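Local atomic coordinates of cleavage stimulation factor 77 (Encephalitozoon cuniculi, PDB entry 2UY1), a protein that probably binds mRNA as a nuclear Suf-family counterpart of the 77 kDa subunit of the cleavage stimulation factor. Residues B[198-201]-B[202-206]; B[169-172]-B[173-177]. All coordinates share one frame; numbering follows the deposited sequence.

Contact 1 of 2, residues B[198-201]-B[202-206]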
ATOM      1  N   MET B 198      19.204 -28.519  27.674  1.00 28.64           N
ATOM      2  CA  MET B 198      18.894 -27.879  26.378  1.00 29.35           C
ATOM      3  C   MET B 198      19.019 -28.882  25.209  1.00 29.79           C
ATOM      4  O   MET B 198      18.269 -28.816  24.216  1.00 29.72           O
ATOM      5  CB  MET B 198      19.842 -26.679  26.144  1.00 29.33           C
ATOM      6  CG  MET B 198      19.533 -25.401  26.990  1.00 27.39           C
ATOM      7  SD  MET B 198      17.773 -25.044  27.181  1.00 29.40           S
ATOM      8  CE  MET B 198      17.263 -24.795  25.462  1.00 28.79           C
ATOM      9  N   HIS B 199      19.979 -29.798  25.323  1.00 29.15           N
ATOM     10  CA  HIS B 199      20.131 -30.874  24.337  1.00 29.78           C
ATOM     11  C   HIS B 199      18.860 -31.704  24.301  1.00 30.24           C
ATOM     12  O   HIS B 199      18.308 -31.913  23.234  1.00 31.40           O
ATOM     13  CB  HIS B 199      21.339 -31.746  24.651  1.00 28.79           C
ATOM     14  CG  HIS B 199      22.660 -31.091  24.338  1.00 27.05           C
ATOM     15  ND1 HIS B 199      22.981 -30.617  23.086  1.00 24.53           N
ATOM     16  CD2 HIS B 199      23.760 -30.894  25.102  1.00 28.77           C
ATOM     17  CE1 HIS B 199      24.212 -30.138  23.093  1.00 25.98           C
ATOM     18  NE2 HIS B 199      24.709 -30.293  24.308  1.00 29.28           N
ATOM     19  N   PHE B 200      18.357 -32.114  25.472  1.00 30.95           N
ATOM     20  CA  PHE B 200      17.146 -32.937  25.545  1.00 30.72           C
ATOM     21  C   PHE B 200      15.990 -32.241  24.856  1.00 30.95           C
ATOM     22  O   PHE B 200      15.275 -32.854  24.056  1.00 31.50           O
ATOM     23  CB  PHE B 200      16.732 -33.272  26.994  1.00 30.25           C
ATOM     24  CG  PHE B 200      15.340 -33.778  27.089  1.00 29.68           C
ATOM     25  CD1 PHE B 200      15.060 -35.119  26.849  1.00 30.10           C
ATOM     26  CD2 PHE B 200      14.298 -32.918  27.331  1.00 28.05           C
ATOM     27  CE1 PHE B 200      13.766 -35.574  26.883  1.00 27.60           C
ATOM     28  CE2 PHE B 200      12.972 -33.370  27.371  1.00 30.48           C
ATOM     29  CZ  PHE B 200      12.710 -34.688  27.163  1.00 29.83           C
ATOM     30  N   ILE B 201      15.777 -30.971  25.218  1.00 30.50           N
ATOM     31  CA  ILE B 201      14.642 -30.204  24.699  1.00 29.33           C
ATOM     32  C   ILE B 201      14.706 -30.133  23.171  1.00 28.50           C
ATOM     33  O   ILE B 201      13.724 -30.442  22.520  1.00 28.82           O
ATOM     34  CB  ILE B 201      14.526 -28.790  25.424  1.00 30.14           C
ATOM     35  CG1 ILE B 201      13.996 -28.987  26.869  1.00 29.26           C
ATOM     36  CG2 ILE B 201      13.705 -27.792  24.631  1.00 29.15           C
ATOM     37  CD1 ILE B 201      13.770 -27.690  27.688  1.00 28.49           C
ATOM     38  N   HIS B 202      15.859 -29.768  22.601  1.00 26.95           N
ATOM     39  CA  HIS B 202      16.011 -29.657  21.138  1.00 27.18           C
ATOM     40  C   HIS B 202      15.869 -31.028  20.426  1.00 27.23           C
ATOM     41  O   HIS B 202      15.228 -31.132  19.380  1.00 27.92           O
ATOM     42  CB  HIS B 202      17.374 -29.062  20.758  1.00 26.77           C
ATOM     43  CG  HIS B 202      17.487 -27.579  20.981  1.00 26.23           C
ATOM     44  ND1 HIS B 202      18.038 -27.034  22.127  1.00 24.30           N
ATOM     45  CD2 HIS B 202      17.132 -26.531  20.196  1.00 23.80           C
ATOM     46  CE1 HIS B 202      17.975 -25.711  22.059  1.00 24.25           C
ATOM     47  NE2 HIS B 202      17.442 -25.379  20.893  1.00 23.85           N
ATOM     48  N   ASN B 203      16.453 -32.075  20.995  1.00 26.76           N
ATOM     49  CA  ASN B 203      16.305 -33.416  20.399  1.00 26.85           C
ATOM     50  C   ASN B 203      14.887 -33.937  20.481  1.00 26.24           C
ATOM     51  O   ASN B 203      14.372 -34.489  19.502  1.00 27.38           O
ATOM     52  CB  ASN B 203      17.240 -34.408  21.062  1.00 27.23           C
ATOM     53  CG  ASN B 203      18.622 -34.320  20.533  1.00 30.38           C
ATOM     54  OD1 ASN B 203      19.554 -33.957  21.256  1.00 35.35           O
ATOM     55  ND2 ASN B 203      18.781 -34.619  19.253  1.00 34.29           N
ATOM     56  N   TYR B 204      14.257 -33.795  21.647  1.00 25.99           N
ATOM     57  CA  TYR B 204      12.842 -34.185  21.795  1.00 25.49           C
ATOM     58  C   TYR B 204      12.011 -33.400  20.773  1.00 25.68           C
ATOM     59  O   TYR B 204      11.156 -33.963  20.140  1.00 24.47           O
ATOM     60  CB  TYR B 204      12.321 -33.891  23.200  1.00 26.25           C
ATOM     61  CG  TYR B 204      10.870 -34.261  23.412  1.00 26.20           C
ATOM     62  CD1 TYR B 204      10.525 -35.586  23.762  1.00 24.47           C
ATOM     63  CD2 TYR B 204       9.847 -33.330  23.275  1.00 23.35           C
ATOM     64  CE1 TYR B 204       9.219 -35.964  23.956  1.00 20.52           C
ATOM     65  CE2 TYR B 204       8.505 -33.724  23.480  1.00 26.45           C
ATOM     66  CZ  TYR B 204       8.220 -35.060  23.820  1.00 24.21           C
ATOM     67  OH  TYR B 204       6.940 -35.536  24.055  1.00 27.32           O
ATOM     68  N   ILE B 205      12.258 -32.101  20.622  1.00 25.05           N
ATOM     69  CA  ILE B 205      11.576 -31.316  19.572  1.00 25.98           C
ATOM     70  C   ILE B 205      11.850 -31.827  18.134  1.00 26.46           C
ATOM     71  O   ILE B 205      10.950 -31.847  17.295  1.00 25.95           O
ATOM     72  CB  ILE B 205      11.875 -29.814  19.682  1.00 26.75           C
ATOM     73  CG1 ILE B 205      11.385 -29.268  21.027  1.00 25.32           C
ATOM     74  CG2 ILE B 205      11.249 -29.060  18.507  1.00 25.38           C
ATOM     75  CD1 ILE B 205      11.952 -27.895  21.394  1.00 26.24           C
ATOM     76  N   LEU B 206      13.061 -32.318  17.907  1.00 27.98           N
ATOM     77  CA  LEU B 206      13.491 -32.889  16.633  1.00 30.05           C
ATOM     78  C   LEU B 206      12.750 -34.173  16.333  1.00 31.80           C
ATOM     79  O   LEU B 206      12.426 -34.432  15.177  1.00 32.61           O
ATOM     80  CB  LEU B 206      15.008 -33.191  16.638  1.00 30.06           C
ATOM     81  CG  LEU B 206      16.072 -32.449  15.795  1.00 29.96           C
ATOM     82  CD1 LEU B 206      15.857 -30.972  15.816  1.00 30.40           C
ATOM     83  CD2 LEU B 206      17.476 -32.786  16.252  1.00 29.23           C
TER
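Met-198 meets His-202 one helical turn further on, and its carbonyl shows how a side chain can share an acceptor with the backbone. Met-198 O takes His-202 N at 3.1 Å, the regular helix bond, and His-202 ND1 comes to the same Met-198 O at 2.8 Å. The two donors arrive from opposite faces of the carbonyl plane, while the oxygen lies near the plane of the imidazole, at its edge. With CG beside the backbone N (chi1 -75°), the ring is folded back along the helix, its rotation restrained by this second bond and by Tyr-222 stacked on it. The methionine chain, bent at chi2 and chi3, brings CE to 3.6 Å from His-202 CE1. His-199 gives its carbonyl to Asn-203 N, and its imidazole is held by Glu-195 and Tyr-219. All this lies within helix 193-208 of a mainly helical protein with no strand, assigned to the TPR clan; helices 173-184 and 213-225 pack on it. Phe-200 and Tyr-204 run side by side in the same direction: Tyr-204 CB sits over one face of the phenylalanine ring, toward its rim, in a CH-pi contact, 4.3 Å from the centroid. The rings themselves, planes at 24°, are slid apart and barely overlap. Last, Ile-201 lays CG2 alongside Ile-205, 3.7 Å from CD1.

Contact 2 of 2, residues B[169-172]-B[173-177]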
ATOM      1  N   GLY B 169      -1.224 -27.754  23.667  1.00 45.63           N
ATOM      2  CA  GLY B 169      -0.984 -26.991  22.467  1.00 44.39           C
ATOM      3  C   GLY B 169       0.382 -27.093  21.833  1.00 43.40           C
ATOM      4  O   GLY B 169       0.740 -26.245  21.073  1.00 42.91           O
ATOM      5  N   TRP B 170       1.105 -28.161  22.136  1.00 42.24           N
ATOM      6  CA  TRP B 170       2.414 -28.470  21.569  1.00 41.79           C
ATOM      7  C   TRP B 170       2.610 -28.066  20.137  1.00 42.42           C
ATOM      8  O   TRP B 170       1.743 -28.256  19.357  1.00 42.01           O
ATOM      9  CB  TRP B 170       2.708 -29.959  21.736  1.00 40.37           C
ATOM     10  CG  TRP B 170       4.099 -30.390  21.444  1.00 38.77           C
ATOM     11  CD1 TRP B 170       4.452 -31.431  20.706  1.00 38.45           C
ATOM     12  CD2 TRP B 170       5.300 -29.804  21.911  1.00 37.53           C
ATOM     13  NE1 TRP B 170       5.774 -31.547  20.651  1.00 40.95           N
ATOM     14  CE2 TRP B 170       6.335 -30.544  21.385  1.00 38.99           C
ATOM     15  CE3 TRP B 170       5.598 -28.708  22.704  1.00 37.82           C
ATOM     16  CZ2 TRP B 170       7.656 -30.255  21.643  1.00 38.17           C
ATOM     17  CZ3 TRP B 170       6.903 -28.417  22.941  1.00 38.87           C
ATOM     18  CH2 TRP B 170       7.915 -29.176  22.408  1.00 37.97           C
ATOM     19  N   SER B 171       3.801 -27.570  19.818  1.00 43.31           N
ATOM     20  CA  SER B 171       4.067 -26.427  18.932  1.00 43.89           C
ATOM     21  C   SER B 171       3.960 -26.774  17.485  1.00 43.77           C
ATOM     22  O   SER B 171       3.151 -27.571  17.177  1.00 45.03           O
ATOM     23  CB  SER B 171       5.467 -25.996  19.106  1.00 43.26           C
ATOM     24  OG  SER B 171       6.250 -27.059  18.766  1.00 48.55           O
ATOM     25  N   VAL B 172       4.675 -26.103  16.578  1.00 42.72           N
ATOM     26  CA  VAL B 172       6.121 -25.966  16.446  1.00 41.02           C
ATOM     27  C   VAL B 172       6.489 -24.621  17.077  1.00 40.22           C
ATOM     28  O   VAL B 172       7.586 -24.387  17.487  1.00 39.28           O
ATOM     29  CB  VAL B 172       6.491 -25.936  14.927  1.00 40.52           C
ATOM     30  CG1 VAL B 172       7.611 -25.046  14.612  1.00 40.84           C
ATOM     31  CG2 VAL B 172       6.722 -27.296  14.358  1.00 41.28           C
ATOM     32  N   LYS B 173       5.503 -23.760  17.164  1.00 39.65           N
ATOM     33  CA  LYS B 173       5.644 -22.412  17.658  1.00 38.93           C
ATOM     34  C   LYS B 173       5.705 -22.317  19.181  1.00 38.34           C
ATOM     35  O   LYS B 173       6.279 -21.399  19.706  1.00 37.99           O
ATOM     36  CB  LYS B 173       4.481 -21.591  17.125  1.00 39.49           C
ATOM     37  CG  LYS B 173       4.223 -20.287  17.818  1.00 41.51           C
ATOM     38  CD  LYS B 173       3.045 -19.609  17.237  1.00 45.39           C
ATOM     39  CE  LYS B 173       3.174 -18.104  17.248  1.00 47.37           C
ATOM     40  NZ  LYS B 173       4.147 -17.575  18.199  1.00 47.86           N
ATOM     41  N   ASN B 174       5.101 -23.275  19.879  1.00 37.25           N
ATOM     42  CA  ASN B 174       5.300 -23.406  21.311  1.00 36.58           C
ATOM     43  C   ASN B 174       6.567 -24.083  21.726  1.00 34.70           C
ATOM     44  O   ASN B 174       7.110 -23.767  22.713  1.00 34.30           O
ATOM     45  CB  ASN B 174       4.083 -23.964  22.043  1.00 37.33           C
ATOM     46  CG  ASN B 174       2.897 -23.049  21.976  1.00 38.29           C
ATOM     47  OD1 ASN B 174       2.975 -21.920  22.341  1.00 41.59           O
ATOM     48  ND2 ASN B 174       1.822 -23.534  21.468  1.00 37.83           N
ATOM     49  N   ALA B 175       7.057 -24.986  20.904  1.00 34.38           N
ATOM     50  CA  ALA B 175       8.410 -25.484  21.031  1.00 33.00           C
ATOM     51  C   ALA B 175       9.430 -24.386  21.060  1.00 32.13           C
ATOM     52  O   ALA B 175      10.275 -24.404  21.886  1.00 32.60           O
ATOM     53  CB  ALA B 175       8.710 -26.454  19.950  1.00 33.35           C
ATOM     54  N   ALA B 176       9.341 -23.469  20.119  1.00 30.90           N
ATOM     55  CA  ALA B 176      10.151 -22.241  20.051  1.00 30.72           C
ATOM     56  C   ALA B 176      10.010 -21.463  21.327  1.00 30.09           C
ATOM     57  O   ALA B 176      10.990 -21.106  21.938  1.00 30.61           O
ATOM     58  CB  ALA B 176       9.700 -21.393  18.879  1.00 29.65           C
ATOM     59  N   ARG B 177       8.771 -21.243  21.751  1.00 30.60           N
ATOM     60  CA  ARG B 177       8.492 -20.620  23.049  1.00 30.55           C
ATOM     61  C   ARG B 177       9.160 -21.325  24.238  1.00 28.96           C
ATOM     62  O   ARG B 177       9.761 -20.671  25.098  1.00 27.96           O
ATOM     63  CB  ARG B 177       6.978 -20.533  23.261  1.00 31.84           C
ATOM     64  CG  ARG B 177       6.321 -19.292  22.637  1.00 34.32           C
ATOM     65  CD  ARG B 177       4.836 -19.272  22.908  1.00 35.28           C
ATOM     66  NE  ARG B 177       4.140 -18.293  22.070  1.00 42.27           N
ATOM     67  CZ  ARG B 177       3.234 -18.590  21.134  1.00 46.11           C
ATOM     68  NH1 ARG B 177       2.875 -19.853  20.901  1.00 48.26           N
ATOM     69  NH2 ARG B 177       2.661 -17.615  20.434  1.00 47.75           N
TER
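Trp-170 and Ala-175 form the packed side of this contact, Gly-169 and Asn-174 its polar, more open side. The indole, directed away from the helix at its root, swings its six-membered ring back so that CH2 lies 3.8 Å from Ala-175 CB, and CZ3 is equally near Ala-175 CA. The approach of the methyl to the ring is oblique. Helix 193-208 closes over this part with Tyr-204 and Ile-205, and the indole N-H is taken up by Ser-208. Ser-171 is modelled implausibly close to Asn-174 and Ala-175, so its exact placement is doubtful. The irregular residues 169-172 join helix 150-167 to helix 173-184, a turn between successive helices in a fold built of stacked helices, and the first turn of the new helix is marked by Ala-176 N bonding back to Val-172 O at 3.3 Å. On the looser side the grip is made by an amide. Asn-174 sends ND2 to Gly-169 O, 2.9 Å away, from above the carbonyl plane, with the oxygen close to the plane of the amide; the N-H...O angle of 148° is somewhat bent. CG beside the backbone N (chi1 -65°) turns the amide back toward the loop. At its other end Asn-174 OD1 is modelled as accepting from Arg-177 NH1 at 2.5 Å, so short that the placement of the guanidinium is doubtful. Lys-173 and Arg-177, both exposed, border this side.

In the fold
Contact 2 precedes contact 1 in the chain, and the helices that carry them, 173-184 and 193-208, are consecutive. The centres of the contacts lie about 12 Å apart, on the same side of the chain's centre, and the two meet directly through apolar side chains. Ile-205 is the principal link: its CG1 is 3.7 Å from Trp-170 CH2, and its CD1 is 3.8 Å from Ala-175 CB. Tyr-204 adds CE2 at 4.0 Å from Trp-170 CZ2. Two local contacts are thus joined by packing of the last turns of helix 193-208 on the loop residue Trp-170 and on Ala-175 of helix 173-184.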